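Local structure of protein LRIM1 (Anopheles gambiae, 3O53) at residues N89-E94 with N108-R113; A128-T133 with K152-D157; L226-K231 with P302-L307; G248-T253 with D298-F303. The protein regulates complement-like immunity in the mosquito, probably as the LRIM1 half of a heterodimer with the leucine-rich repeat protein APL1C. All coordinates share one frame; numbering follows the deposited sequence.

Contact 1. Residues N89-E94 with N108-R113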
loop_
_atom_site.group_PDB
_atom_site.type_symbol
_atom_site.label_atom_id
_atom_site.label_comp_id
_atom_site.label_asym_id
_atom_site.label_seq_id
_atom_site.Cartn_x
_atom_site.Cartn_y
_atom_site.Cartn_z
ATOM N N ASN A 89 -12.663 -3.209 8.550
ATOM C CA ASN A 89 -13.841 -4.065 8.481
ATOM C C ASN A 89 -15.136 -3.279 8.625
ATOM O O ASN A 89 -15.892 -3.452 9.585
ATOM C CB ASN A 89 -13.744 -5.177 9.523
ATOM C CG ASN A 89 -12.507 -6.021 9.333
ATOM O OD1 ASN A 89 -12.320 -6.641 8.284
ATOM N ND2 ASN A 89 -11.638 -6.030 10.334
ATOM N N ASN A 90 -15.362 -2.398 7.654
ATOM C CA ASN A 90 -16.634 -1.712 7.490
ATOM C C ASN A 90 -16.953 -1.688 5.998
ATOM O O ASN A 90 -16.398 -2.481 5.243
ATOM C CB ASN A 90 -16.573 -0.300 8.072
ATOM C CG ASN A 90 -16.752 -0.289 9.573
ATOM O OD1 ASN A 90 -17.872 -0.341 10.078
ATOM N ND2 ASN A 90 -15.644 -0.228 10.298
ATOM N N TYR A 91 -17.839 -0.793 5.571
ATOM C CA TYR A 91 -18.209 -0.708 4.159
ATOM C C TYR A 91 -17.992 0.681 3.595
ATOM O O TYR A 91 -18.623 1.059 2.612
ATOM C CB TYR A 91 -19.674 -1.094 3.960
ATOM C CG TYR A 91 -20.009 -2.468 4.490
ATOM C CD1 TYR A 91 -19.439 -3.604 3.935
ATOM C CD2 TYR A 91 -20.894 -2.628 5.545
ATOM C CE1 TYR A 91 -19.739 -4.859 4.414
ATOM C CE2 TYR A 91 -21.202 -3.879 6.033
ATOM C CZ TYR A 91 -20.621 -4.992 5.464
ATOM O OH TYR A 91 -20.926 -6.239 5.949
ATOM N N VAL A 92 -17.107 1.447 4.214
ATOM C CA VAL A 92 -16.903 2.831 3.797
ATOM C C VAL A 92 -16.455 2.926 2.338
ATOM O O VAL A 92 -15.624 2.147 1.886
ATOM C CB VAL A 92 -15.883 3.541 4.719
ATOM C CG1 VAL A 92 -15.584 4.937 4.212
ATOM C CG2 VAL A 92 -16.427 3.591 6.147
ATOM N N GLN A 93 -17.022 3.886 1.610
ATOM C CA GLN A 93 -16.644 4.144 0.226
ATOM C C GLN A 93 -15.764 5.382 0.098
ATOM O O GLN A 93 -14.831 5.398 -0.698
ATOM C CB GLN A 93 -17.897 4.299 -0.645
ATOM C CG GLN A 93 -18.785 3.064 -0.638
ATOM C CD GLN A 93 -19.984 3.198 -1.557
ATOM O OE1 GLN A 93 -20.616 4.247 -1.614
ATOM N NE2 GLN A 93 -20.306 2.127 -2.274
ATOM N N GLU A 94 -16.054 6.427 0.870
ATOM C CA GLU A 94 -15.233 7.632 0.813
ATOM C C GLU A 94 -14.875 8.087 2.215
ATOM O O GLU A 94 -15.725 8.187 3.087
ATOM C CB GLU A 94 -15.956 8.752 0.049
ATOM C CG GLU A 94 -16.428 8.333 -1.333
ATOM C CD GLU A 94 -16.975 9.502 -2.133
ATOM O OE1 GLU A 94 -16.428 10.618 -2.004
ATOM O OE2 GLU A 94 -17.952 9.305 -2.886
ATOM N N ASN A 108 -10.161 -3.494 4.409
ATOM C CA ASN A 108 -11.408 -4.245 4.328
ATOM C C ASN A 108 -12.632 -3.350 4.370
ATOM O O ASN A 108 -13.571 -3.586 5.127
ATOM C CB ASN A 108 -11.465 -5.287 5.446
ATOM C CG ASN A 108 -10.241 -6.173 5.456
ATOM O OD1 ASN A 108 -9.583 -6.341 4.431
ATOM N ND2 ASN A 108 -9.919 -6.737 6.606
ATOM N N ASN A 109 -12.610 -2.316 3.541
ATOM C CA ASN A 109 -13.784 -1.490 3.325
ATOM C C ASN A 109 -14.160 -1.505 1.836
ATOM O O ASN A 109 -13.783 -2.431 1.128
ATOM C CB ASN A 109 -13.530 -0.077 3.849
ATOM C CG ASN A 109 -13.764 0.030 5.345
ATOM O OD1 ASN A 109 -14.840 0.425 5.779
ATOM N ND2 ASN A 109 -12.758 -0.326 6.139
ATOM N N ASN A 110 -14.929 -0.513 1.383
ATOM C CA ASN A 110 -15.246 -0.342 -0.043
ATOM C C ASN A 110 -14.571 0.915 -0.602
ATOM O O ASN A 110 -15.088 1.537 -1.531
ATOM C CB ASN A 110 -16.759 -0.154 -0.266
ATOM C CG ASN A 110 -17.588 -1.351 0.154
ATOM O OD1 ASN A 110 -17.086 -2.294 0.769
ATOM N ND2 ASN A 110 -18.886 -1.306 -0.176
ATOM N N ILE A 111 -13.434 1.298 -0.035
ATOM C CA ILE A 111 -12.918 2.650 -0.240
ATOM C C ILE A 111 -12.410 2.903 -1.654
ATOM O O ILE A 111 -11.597 2.149 -2.179
ATOM C CB ILE A 111 -11.806 2.987 0.775
ATOM C CG1 ILE A 111 -12.411 3.211 2.165
ATOM C CG2 ILE A 111 -11.018 4.221 0.323
ATOM C CD1 ILE A 111 -11.383 3.196 3.292
ATOM N N SER A 112 -12.914 3.971 -2.270
ATOM C CA SER A 112 -12.417 4.422 -3.556
ATOM C C SER A 112 -11.871 5.851 -3.481
ATOM O O SER A 112 -11.300 6.332 -4.454
ATOM C CB SER A 112 -13.507 4.325 -4.646
ATOM O OG SER A 112 -14.624 5.140 -4.322
ATOM N N ARG A 113 -12.028 6.523 -2.335
ATOM C CA ARG A 113 -11.504 7.882 -2.163
ATOM C C ARG A 113 -11.031 8.098 -0.720
ATOM O O ARG A 113 -11.749 7.789 0.230
ATOM C CB ARG A 113 -12.565 8.965 -2.496
ATOM C CG ARG A 113 -13.275 8.822 -3.843
ATOM C CD ARG A 113 -12.472 9.374 -5.029
ATOM N NE ARG A 113 -12.338 8.347 -6.061
ATOM C CZ ARG A 113 -12.974 8.315 -7.226
ATOM N NH1 ARG A 113 -13.808 9.276 -7.599
ATOM N NH2 ARG A 113 -12.743 7.304 -8.043
HETATM O O HOH W 1 -16.389 7.185 -4.599
#
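The side-chain amides of Asn89 and Asn108 lie alongside each other, pointing the same way, with their planes 37° apart. Asn108 ND2 donates to Asn89 OD1 at 2.9 Å, coming from above the carbonyl plane and not on a lone pair. At the far end of the contact, a water sits over one face of the Arg113 guanidinium, toward its rim.

The two segments are equivalent pieces of successive turns in a leucine-rich repeat solenoid, and the buried amide of Asn109 belongs to its asparagine ladder. CG of Asn109 is anti to the carbonyl carbon (chi1 -83°), which turns the amide back toward the preceding turn. There OD1 accepts Val92 N at 2.9 Å on a lone pair, in the carbonyl plane, while ND2 donates to Leu87 O. Leu87 O also receives ND2 of Asn90, the ladder residue one turn earlier. Asparagine suits this place because one short side chain offers both a donor and an acceptor to inward-facing backbone groups. It suits Asn89 and Asn108 too, since both have positive phi, which asparagine tolerates well.

Val92 and Ile111 run side by side toward the core, their CG1 atoms 4.2 Å apart. Beside them the backbone bond from Asn110 N to Val92 O spans 2.8 Å. Glu94 is tied to Ser112 by the same water, weakly at its own end. Gln93 O takes Ser112 N at 2.9 Å, nearly straight at 168°, and a weak second bond from Arg113 N.

Contact 2. Residues A128-T133 with K152-D157; sequences ANNKIT and KLNEID
Backbone bonds join Ala128-Thr133 to Lys152-Asp157, two consecutive turns of the leucine-rich repeat coil. Asn129 N donates to Lys152 O at 3.0 Å, and Glu155 N reaches Ile132 O at 2.9 Å, nearly along the C=O axis. A water carries the pairing on, donating a hydrogen bond to Thr133 O and accepting one from Asp157 N.

Side-chain amide bonds come from the asparagine ladder. Asn154 ND2 donates to Leu127 O and Leu151 O, one in each turn. Its OD1 faces Ile132 N at 3.1 Å, although the position of that oxygen is less certain.

The charged pair is on the outside. Lys131 and Glu155 lie side by side, pointing the same way; the glutamate chain is extended and the lysine chain bends at chi2 (-67°) and chi3 (-87°), bringing NZ to 3.2 Å from Glu155 OE2 in a salt bridge whose hydrogen bond is weak. Lys152 sends its own ammonium group to Asp150.

Apolar contact takes up the remainder. Ile132 and Ile156 lie parallel as buried rungs, Ile132 CG2 being 3.9 Å from Ile156 CG1; their branched chains fill the space between stacked turns. Ala128 is small enough for the aliphatic part of Lys152 to rest on it, with Ala128 CB 3.6 Å from Lys152 CG.

Polarity is thus sorted by depth: amides meet the bonding needs of inward-facing backbone, while the ion pair, nearer solvent, probably adds less to the strength of the joint.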
loop_
_atom_site.group_PDB
_atom_site.type_symbol
_atom_site.label_atom_id
_atom_site.label_comp_id
_atom_site.label_asym_id
_atom_site.label_seq_id
_atom_site.Cartn_x
_atom_site.Cartn_y
_atom_site.Cartn_z
ATOM N N ALA A 128 -5.355 -1.939 2.712
ATOM C CA ALA A 128 -5.451 -3.218 2.019
ATOM C C ALA A 128 -6.919 -3.540 1.751
ATOM O O ALA A 128 -7.782 -3.220 2.555
ATOM C CB ALA A 128 -4.823 -4.326 2.833
ATOM N N ASN A 129 -7.186 -4.167 0.610
ATOM C CA ASN A 129 -8.491 -4.760 0.332
ATOM C C ASN A 129 -9.600 -3.722 0.284
ATOM O O ASN A 129 -10.520 -3.742 1.099
ATOM C CB ASN A 129 -8.835 -5.830 1.377
ATOM C CG ASN A 129 -9.962 -6.735 0.915
ATOM O OD1 ASN A 129 -10.227 -6.833 -0.281
ATOM N ND2 ASN A 129 -10.625 -7.401 1.852
ATOM N N ASN A 130 -9.487 -2.806 -0.669
ATOM C CA ASN A 130 -10.475 -1.777 -0.877
ATOM C C ASN A 130 -10.757 -1.677 -2.385
ATOM O O ASN A 130 -10.516 -2.633 -3.112
ATOM C CB ASN A 130 -9.981 -0.459 -0.283
ATOM C CG ASN A 130 -10.266 -0.357 1.205
ATOM O OD1 ASN A 130 -11.418 -0.280 1.616
ATOM N ND2 ASN A 130 -9.212 -0.369 2.020
ATOM N N LYS A 131 -11.260 -0.536 -2.847
ATOM C CA LYS A 131 -11.600 -0.366 -4.260
ATOM C C LYS A 131 -10.814 0.775 -4.902
ATOM O O LYS A 131 -11.321 1.478 -5.762
ATOM C CB LYS A 131 -13.100 -0.091 -4.417
ATOM C CG LYS A 131 -13.992 -1.051 -3.652
ATOM C CD LYS A 131 -13.910 -2.460 -4.201
ATOM C CE LYS A 131 -14.889 -2.683 -5.338
ATOM N NZ LYS A 131 -14.958 -4.121 -5.727
ATOM N N ILE A 132 -9.573 0.954 -4.477
ATOM C CA ILE A 132 -8.735 2.005 -5.019
ATOM C C ILE A 132 -8.272 1.589 -6.418
ATOM O O ILE A 132 -7.772 0.485 -6.612
ATOM C CB ILE A 132 -7.537 2.274 -4.066
ATOM C CG1 ILE A 132 -8.065 2.919 -2.777
ATOM C CG2 ILE A 132 -6.486 3.185 -4.724
ATOM C CD1 ILE A 132 -7.078 2.907 -1.632
ATOM N N THR A 133 -8.455 2.466 -7.400
ATOM C CA THR A 133 -8.041 2.146 -8.765
ATOM C C THR A 133 -6.885 3.016 -9.265
ATOM O O THR A 133 -6.326 2.749 -10.314
ATOM C CB THR A 133 -9.227 2.287 -9.727
ATOM O OG1 THR A 133 -9.616 3.661 -9.803
ATOM C CG2 THR A 133 -10.410 1.465 -9.232
ATOM N N LYS A 152 -2.186 -3.040 -0.926
ATOM C CA LYS A 152 -2.351 -4.378 -1.486
ATOM C C LYS A 152 -3.823 -4.746 -1.666
ATOM O O LYS A 152 -4.698 -4.211 -0.980
ATOM C CB LYS A 152 -1.650 -5.422 -0.605
ATOM C CG LYS A 152 -2.381 -5.786 0.685
ATOM C CD LYS A 152 -1.737 -7.050 1.294
ATOM C CE LYS A 152 -2.261 -7.368 2.686
ATOM N NZ LYS A 152 -1.709 -6.430 3.705
ATOM N N LEU A 153 -4.085 -5.679 -2.579
ATOM C CA LEU A 153 -5.443 -6.165 -2.840
ATOM C C LEU A 153 -6.383 -5.035 -3.225
ATOM O O LEU A 153 -7.539 -5.010 -2.822
ATOM C CB LEU A 153 -6.021 -6.917 -1.628
ATOM C CG LEU A 153 -5.344 -8.248 -1.266
ATOM C CD1 LEU A 153 -5.942 -8.830 0.015
ATOM C CD2 LEU A 153 -5.465 -9.253 -2.412
ATOM N N ASN A 154 -5.894 -4.086 -3.999
ATOM C CA ASN A 154 -6.794 -3.102 -4.574
ATOM C C ASN A 154 -6.885 -3.327 -6.080
ATOM O O ASN A 154 -6.583 -4.413 -6.565
ATOM C CB ASN A 154 -6.367 -1.679 -4.185
ATOM C CG ASN A 154 -6.877 -1.292 -2.804
ATOM O OD1 ASN A 154 -8.043 -0.939 -2.638
ATOM N ND2 ASN A 154 -6.009 -1.365 -1.808
ATOM N N GLU A 155 -7.339 -2.329 -6.820
ATOM C CA GLU A 155 -7.554 -2.504 -8.247
ATOM C C GLU A 155 -6.747 -1.504 -9.065
ATOM O O GLU A 155 -7.188 -1.045 -10.122
ATOM C CB GLU A 155 -9.040 -2.357 -8.553
ATOM C CG GLU A 155 -9.881 -3.468 -7.949
ATOM C CD GLU A 155 -11.363 -3.169 -7.998
ATOM O OE1 GLU A 155 -11.758 -2.232 -8.724
ATOM O OE2 GLU A 155 -12.132 -3.871 -7.309
ATOM N N ILE A 156 -5.563 -1.166 -8.579
ATOM C CA ILE A 156 -4.737 -0.177 -9.257
ATOM C C ILE A 156 -4.192 -0.704 -10.606
ATOM O O ILE A 156 -3.729 -1.829 -10.711
ATOM C CB ILE A 156 -3.607 0.309 -8.316
ATOM C CG1 ILE A 156 -4.244 0.998 -7.097
ATOM C CG2 ILE A 156 -2.657 1.274 -9.044
ATOM C CD1 ILE A 156 -3.301 1.128 -5.913
ATOM N N ASP A 157 -4.275 0.128 -11.637
ATOM C CA ASP A 157 -3.940 -0.287 -12.994
ATOM C C ASP A 157 -2.565 0.215 -13.410
ATOM O O ASP A 157 -1.881 -0.408 -14.221
ATOM C CB ASP A 157 -5.000 0.250 -13.969
ATOM C CG ASP A 157 -5.071 -0.549 -15.245
ATOM O OD1 ASP A 157 -5.195 -1.789 -15.164
ATOM O OD2 ASP A 157 -5.003 0.058 -16.329
HETATM O O HOH W 2 -4.415 3.176 -12.058
#

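Contact 3. Residues L226-K231 with P302-L307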
loop_
_atom_site.group_PDB
_atom_site.type_symbol
_atom_site.label_atom_id
_atom_site.label_comp_id
_atom_site.label_asym_id
_atom_site.label_seq_id
_atom_site.Cartn_x
_atom_site.Cartn_y
_atom_site.Cartn_z
ATOM N N LEU A 226 7.133 -10.090 -16.505
ATOM C CA LEU A 226 8.319 -9.393 -16.980
ATOM C C LEU A 226 9.010 -10.146 -18.107
ATOM O O LEU A 226 9.260 -11.342 -18.011
ATOM C CB LEU A 226 9.314 -9.184 -15.838
ATOM C CG LEU A 226 8.849 -8.281 -14.697
ATOM C CD1 LEU A 226 9.903 -8.257 -13.599
ATOM C CD2 LEU A 226 8.535 -6.848 -15.192
ATOM N N VAL A 227 9.336 -9.420 -19.169
ATOM C CA VAL A 227 10.119 -9.967 -20.268
ATOM C C VAL A 227 11.512 -9.333 -20.267
ATOM O O VAL A 227 12.513 -10.006 -20.509
ATOM C CB VAL A 227 9.452 -9.677 -21.624
ATOM C CG1 VAL A 227 10.191 -10.400 -22.734
ATOM C CG2 VAL A 227 7.972 -10.076 -21.602
ATOM N N LEU A 228 11.569 -8.034 -19.985
ATOM C CA LEU A 228 12.821 -7.282 -20.034
ATOM C C LEU A 228 13.058 -6.463 -18.774
ATOM O O LEU A 228 12.115 -6.057 -18.098
ATOM C CB LEU A 228 12.823 -6.322 -21.229
ATOM C CG LEU A 228 12.715 -6.944 -22.616
ATOM C CD1 LEU A 228 12.795 -5.854 -23.688
ATOM C CD2 LEU A 228 13.806 -7.987 -22.807
ATOM N N ILE A 229 14.333 -6.205 -18.502
ATOM C CA ILE A 229 14.779 -5.348 -17.408
ATOM C C ILE A 229 15.688 -4.278 -17.990
ATOM O O ILE A 229 16.523 -4.575 -18.842
ATOM C CB ILE A 229 15.624 -6.139 -16.378
ATOM C CG1 ILE A 229 14.806 -7.276 -15.771
ATOM C CG2 ILE A 229 16.154 -5.204 -15.277
ATOM C CD1 ILE A 229 15.620 -8.226 -14.867
ATOM N N GLU A 230 15.539 -3.046 -17.522
ATOM C CA GLU A 230 16.390 -1.942 -17.963
ATOM C C GLU A 230 17.820 -2.204 -17.500
ATOM O O GLU A 230 18.075 -2.316 -16.302
ATOM C CB GLU A 230 15.872 -0.616 -17.389
ATOM C CG GLU A 230 16.821 0.558 -17.564
ATOM C CD GLU A 230 17.172 0.806 -19.024
ATOM O OE1 GLU A 230 16.249 1.057 -19.827
ATOM O OE2 GLU A 230 18.367 0.748 -19.367
ATOM N N LYS A 231 18.750 -2.311 -18.447
ATOM C CA LYS A 231 20.122 -2.699 -18.125
ATOM C C LYS A 231 20.855 -1.634 -17.307
ATOM O O LYS A 231 21.849 -1.928 -16.654
ATOM C CB LYS A 231 20.905 -2.995 -19.411
ATOM C CG LYS A 231 21.046 -1.799 -20.345
ATOM C CD LYS A 231 21.764 -2.168 -21.638
ATOM C CE LYS A 231 23.143 -2.741 -21.361
ATOM N NZ LYS A 231 23.935 -2.930 -22.605
ATOM N N PRO A 302 13.742 -8.911 -32.471
ATOM C CA PRO A 302 12.763 -8.031 -31.832
ATOM C C PRO A 302 11.634 -8.766 -31.109
ATOM O O PRO A 302 10.631 -8.135 -30.791
ATOM C CB PRO A 302 12.204 -7.262 -33.023
ATOM C CG PRO A 302 12.144 -8.301 -34.096
ATOM C CD PRO A 302 13.336 -9.226 -33.855
ATOM N N PHE A 303 11.787 -10.062 -30.852
ATOM C CA PHE A 303 10.709 -10.834 -30.239
ATOM C C PHE A 303 10.323 -10.301 -28.857
ATOM O O PHE A 303 9.142 -10.191 -28.559
ATOM C CB PHE A 303 11.063 -12.315 -30.144
ATOM C CG PHE A 303 11.271 -12.974 -31.472
ATOM C CD1 PHE A 303 10.204 -13.205 -32.326
ATOM C CD2 PHE A 303 12.536 -13.372 -31.863
ATOM C CE1 PHE A 303 10.401 -13.816 -33.550
ATOM C CE2 PHE A 303 12.740 -13.984 -33.082
ATOM C CZ PHE A 303 11.671 -14.207 -33.927
ATOM N N ALA A 304 11.306 -9.967 -28.024
ATOM C CA ALA A 304 11.021 -9.445 -26.686
ATOM C C ALA A 304 10.248 -8.126 -26.753
ATOM O O ALA A 304 9.243 -7.944 -26.061
ATOM C CB ALA A 304 12.312 -9.262 -25.896
ATOM N N ASP A 305 10.727 -7.213 -27.591
ATOM C CA ASP A 305 10.100 -5.908 -27.767
ATOM C C ASP A 305 8.665 -6.058 -28.256
ATOM O O ASP A 305 7.778 -5.324 -27.835
ATOM C CB ASP A 305 10.904 -5.067 -28.763
ATOM C CG ASP A 305 12.273 -4.679 -28.230
ATOM O OD1 ASP A 305 12.376 -4.339 -27.031
ATOM O OD2 ASP A 305 13.247 -4.708 -29.012
ATOM N N ARG A 306 8.445 -7.021 -29.143
ATOM C CA ARG A 306 7.122 -7.272 -29.696
ATOM C C ARG A 306 6.147 -7.784 -28.629
ATOM O O ARG A 306 4.979 -7.398 -28.631
ATOM C CB ARG A 306 7.209 -8.262 -30.863
ATOM C CG ARG A 306 7.702 -7.623 -32.156
ATOM C CD ARG A 306 7.866 -8.643 -33.274
ATOM N NE ARG A 306 6.620 -9.339 -33.579
ATOM C CZ ARG A 306 6.481 -10.234 -34.554
ATOM N NH1 ARG A 306 7.516 -10.542 -35.330
ATOM N NH2 ARG A 306 5.305 -10.820 -34.753
ATOM N N LEU A 307 6.625 -8.636 -27.723
ATOM C CA LEU A 307 5.792 -9.131 -26.624
ATOM C C LEU A 307 5.328 -7.973 -25.748
ATOM O O LEU A 307 4.164 -7.908 -25.347
ATOM C CB LEU A 307 6.551 -10.149 -25.762
ATOM C CG LEU A 307 6.618 -11.591 -26.263
ATOM C CD1 LEU A 307 7.363 -12.477 -25.256
ATOM C CD2 LEU A 307 5.223 -12.139 -26.540
#
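Ala304 presses its methyl group between Val227 and Leu228, joining the last helix of the fold, 303-310, to the leucine-rich repeat coil. Its partner strand 228-229 pairs with 205-206, apart from the main sheet of the solenoid, so the helix covers the flank of one of the final repeats.

The tight part centres on this one methyl. Ala304 CB is 3.7 Å from Leu228 CD2 and 4.0 Å from Val227 CG1. Alanine suits the position because its short side chain lets the helix backbone come close: the CA atoms of Val227 and Ala304 are 6.5 Å apart. Val227 has CG1 anti to its backbone nitrogen (chi1 -173°), and this branch, directed at the helix, does the touching. Leu228 meets the same methyl with the end of its longer chain and is itself backed by Thr253 and His250. Leu299, which precedes the helix, packs on Val227, Ala304 and Leu307, closing the hydrophobic patch.

Toward solvent the fit slackens. Leu307, one helical turn after Ala304, reaches Val227 with its tip at 4.3 Å between Leu307 CD1 and Val227 CG1, but much of it stays exposed. On the outer side lies Asp305, in the first turn of a helix whose N-cap is Pro302. A carboxylate is at home there, since it would be stabilised by the helix N-terminus. Its side chain crosses that of Leu228 at about a right angle, leaving Asp305 OD1 3.7 Å from Leu228 CD1.

Contact 4. Residues G248-T253 with D298-F303; sequences GFHCGT and DLPAPF
His250 ND1 accepts the backbone N-H of Leu299 at 2.9 Å, the one direct hydrogen bond between Gly248-Thr253 and Asp298-Phe303. The bond is bent, 148° at the hydrogen, and the donor stands 35° out of the imidazole plane. Backbone groups cover both faces of the ring. Gly252 N lies 3.2 Å above the plane on one side and Leu299 O 3.4 Å above it on the other, each over the centre, while Asp298 CA lies at the edge, in plane. Having no side chain, Gly252 can bring its backbone this near to the ring. CG of His250 is anti to the backbone nitrogen (chi1 158°), which places the ring between its own helix and the incoming chain.

His250 also occupies the N-cap of helix 251-259, its carbonyl oxygen accepting Thr253 N. The helix and the returning chain are further locked by the disulfide from Cys251 to Cys296; with a second disulfide, Cys283 to Cys295, this is consistent with the cysteine-rich C-terminal cap that closes many extracellular leucine-rich repeat domains. Phe249 and Cys251 add backbone bonds to Glu297, just ahead of the contact.

Leu299 supplies the apolar share, with Leu299 CB 3.9 Å from His250 CB, and its branched end continues toward Val227 and helix 303-310. Asp298, largely in solvent, merely brushes the cystine: Asp298 OD1 is 3.9 Å from Cys251 CB.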
loop_
_atom_site.group_PDB
_atom_site.type_symbol
_atom_site.label_atom_id
_atom_site.label_comp_id
_atom_site.label_asym_id
_atom_site.label_seq_id
_atom_site.Cartn_x
_atom_site.Cartn_y
_atom_site.Cartn_z
ATOM N N GLY A 248 8.656 -14.019 -17.188
ATOM C CA GLY A 248 8.943 -14.657 -18.470
ATOM C C GLY A 248 10.125 -14.011 -19.167
ATOM O O GLY A 248 10.007 -13.532 -20.289
ATOM N N PHE A 249 11.275 -13.999 -18.501
ATOM C CA PHE A 249 12.416 -13.211 -18.959
ATOM C C PHE A 249 13.039 -13.723 -20.250
ATOM O O PHE A 249 13.103 -14.923 -20.483
ATOM C CB PHE A 249 13.518 -13.206 -17.897
ATOM C CG PHE A 249 13.181 -12.411 -16.680
ATOM C CD1 PHE A 249 13.003 -11.041 -16.760
ATOM C CD2 PHE A 249 13.069 -13.033 -15.445
ATOM C CE1 PHE A 249 12.697 -10.305 -15.635
ATOM C CE2 PHE A 249 12.759 -12.300 -14.312
ATOM C CZ PHE A 249 12.571 -10.936 -14.406
ATOM N N HIS A 250 13.516 -12.793 -21.070
ATOM C CA HIS A 250 14.446 -13.116 -22.137
ATOM C C HIS A 250 15.821 -13.276 -21.501
ATOM O O HIS A 250 16.240 -12.430 -20.713
ATOM C CB HIS A 250 14.451 -11.990 -23.181
ATOM C CG HIS A 250 15.687 -11.941 -24.025
ATOM N ND1 HIS A 250 16.141 -13.021 -24.751
ATOM C CD2 HIS A 250 16.548 -10.928 -24.283
ATOM C CE1 HIS A 250 17.235 -12.680 -25.406
ATOM N NE2 HIS A 250 17.504 -11.415 -25.140
ATOM N N CYS A 251 16.517 -14.364 -21.816
ATOM C CA CYS A 251 17.816 -14.632 -21.202
ATOM C C CYS A 251 18.765 -13.451 -21.341
ATOM O O CYS A 251 19.449 -13.083 -20.387
ATOM C CB CYS A 251 18.453 -15.884 -21.809
ATOM S SG CYS A 251 17.663 -17.408 -21.270
ATOM N N GLY A 252 18.800 -12.850 -22.524
ATOM C CA GLY A 252 19.675 -11.720 -22.760
ATOM C C GLY A 252 19.467 -10.611 -21.746
ATOM O O GLY A 252 20.419 -9.939 -21.356
ATOM N N THR A 253 18.227 -10.402 -21.311
ATOM C CA THR A 253 17.962 -9.284 -20.416
ATOM C C THR A 253 18.561 -9.566 -19.035
ATOM O O THR A 253 19.079 -8.664 -18.376
ATOM C CB THR A 253 16.459 -8.966 -20.322
ATOM O OG1 THR A 253 16.282 -7.572 -20.039
ATOM C CG2 THR A 253 15.774 -9.813 -19.236
ATOM N N ASP A 298 15.130 -17.639 -24.872
ATOM C CA ASP A 298 15.808 -16.803 -25.850
ATOM C C ASP A 298 14.788 -16.089 -26.736
ATOM O O ASP A 298 14.208 -16.675 -27.647
ATOM C CB ASP A 298 16.781 -17.630 -26.683
ATOM C CG ASP A 298 17.931 -18.170 -25.854
ATOM O OD1 ASP A 298 18.774 -17.362 -25.416
ATOM O OD2 ASP A 298 17.988 -19.398 -25.633
ATOM N N LEU A 299 14.554 -14.821 -26.420
ATOM C CA LEU A 299 13.706 -13.951 -27.218
ATOM C C LEU A 299 14.565 -12.820 -27.776
ATOM O O LEU A 299 14.379 -11.657 -27.406
ATOM C CB LEU A 299 12.576 -13.376 -26.356
ATOM C CG LEU A 299 11.794 -14.389 -25.519
ATOM C CD1 LEU A 299 10.987 -13.693 -24.421
ATOM C CD2 LEU A 299 10.892 -15.229 -26.412
ATOM N N PRO A 300 15.521 -13.165 -28.659
ATOM C CA PRO A 300 16.466 -12.239 -29.297
ATOM C C PRO A 300 15.771 -11.319 -30.284
ATOM O O PRO A 300 14.564 -11.117 -30.177
ATOM C CB PRO A 300 17.395 -13.183 -30.066
ATOM C CG PRO A 300 16.533 -14.342 -30.378
ATOM C CD PRO A 300 15.750 -14.546 -29.110
ATOM N N ALA A 301 16.529 -10.784 -31.238
ATOM C CA ALA A 301 15.958 -10.009 -32.331
ATOM C C ALA A 301 14.873 -9.086 -31.767
ATOM O O ALA A 301 15.062 -8.524 -30.689
ATOM C CB ALA A 301 15.421 -10.949 -33.402
ATOM N N PRO A 302 13.742 -8.911 -32.471
ATOM C CA PRO A 302 12.763 -8.031 -31.832
ATOM C C PRO A 302 11.634 -8.766 -31.109
ATOM O O PRO A 302 10.631 -8.135 -30.791
ATOM C CB PRO A 302 12.204 -7.262 -33.023
ATOM C CG PRO A 302 12.144 -8.301 -34.096
ATOM C CD PRO A 302 13.336 -9.226 -33.855
ATOM N N PHE A 303 11.787 -10.062 -30.852
ATOM C CA PHE A 303 10.709 -10.834 -30.239
ATOM C C PHE A 303 10.323 -10.301 -28.857
ATOM O O PHE A 303 9.142 -10.191 -28.559
ATOM C CB PHE A 303 11.063 -12.315 -30.144
ATOM C CG PHE A 303 11.271 -12.974 -31.472
ATOM C CD1 PHE A 303 10.204 -13.205 -32.326
ATOM C CD2 PHE A 303 12.536 -13.372 -31.863
ATOM C CE1 PHE A 303 10.401 -13.816 -33.550
ATOM C CE2 PHE A 303 12.740 -13.984 -33.082
ATOM C CZ PHE A 303 11.671 -14.207 -33.927
#

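Contacts 1 and 2 are neighbouring joints of the repeating coil, their centres 11 Å apart. They meet directly: Asn130 OD1 accepts Ile111 N, so one asparagine ladder runs through both, and at a more exposed place Asn108 OD1 separately bonds Asn129 ND2. Each combines buried residues with others exposed to solvent. Contacts 3 and 4 lie at the C-terminal end, centres 6 Å apart, and share Pro302 and Phe303; Thr253 OG1 also bonds Ile229 N between them. There the repetition ends and the chemistry changes: contact 3 is partly buried and almost wholly apolar, with one carboxylate at its outer side, whereas contact 4 is a surface contact built on one histidine and reinforced by a disulfide.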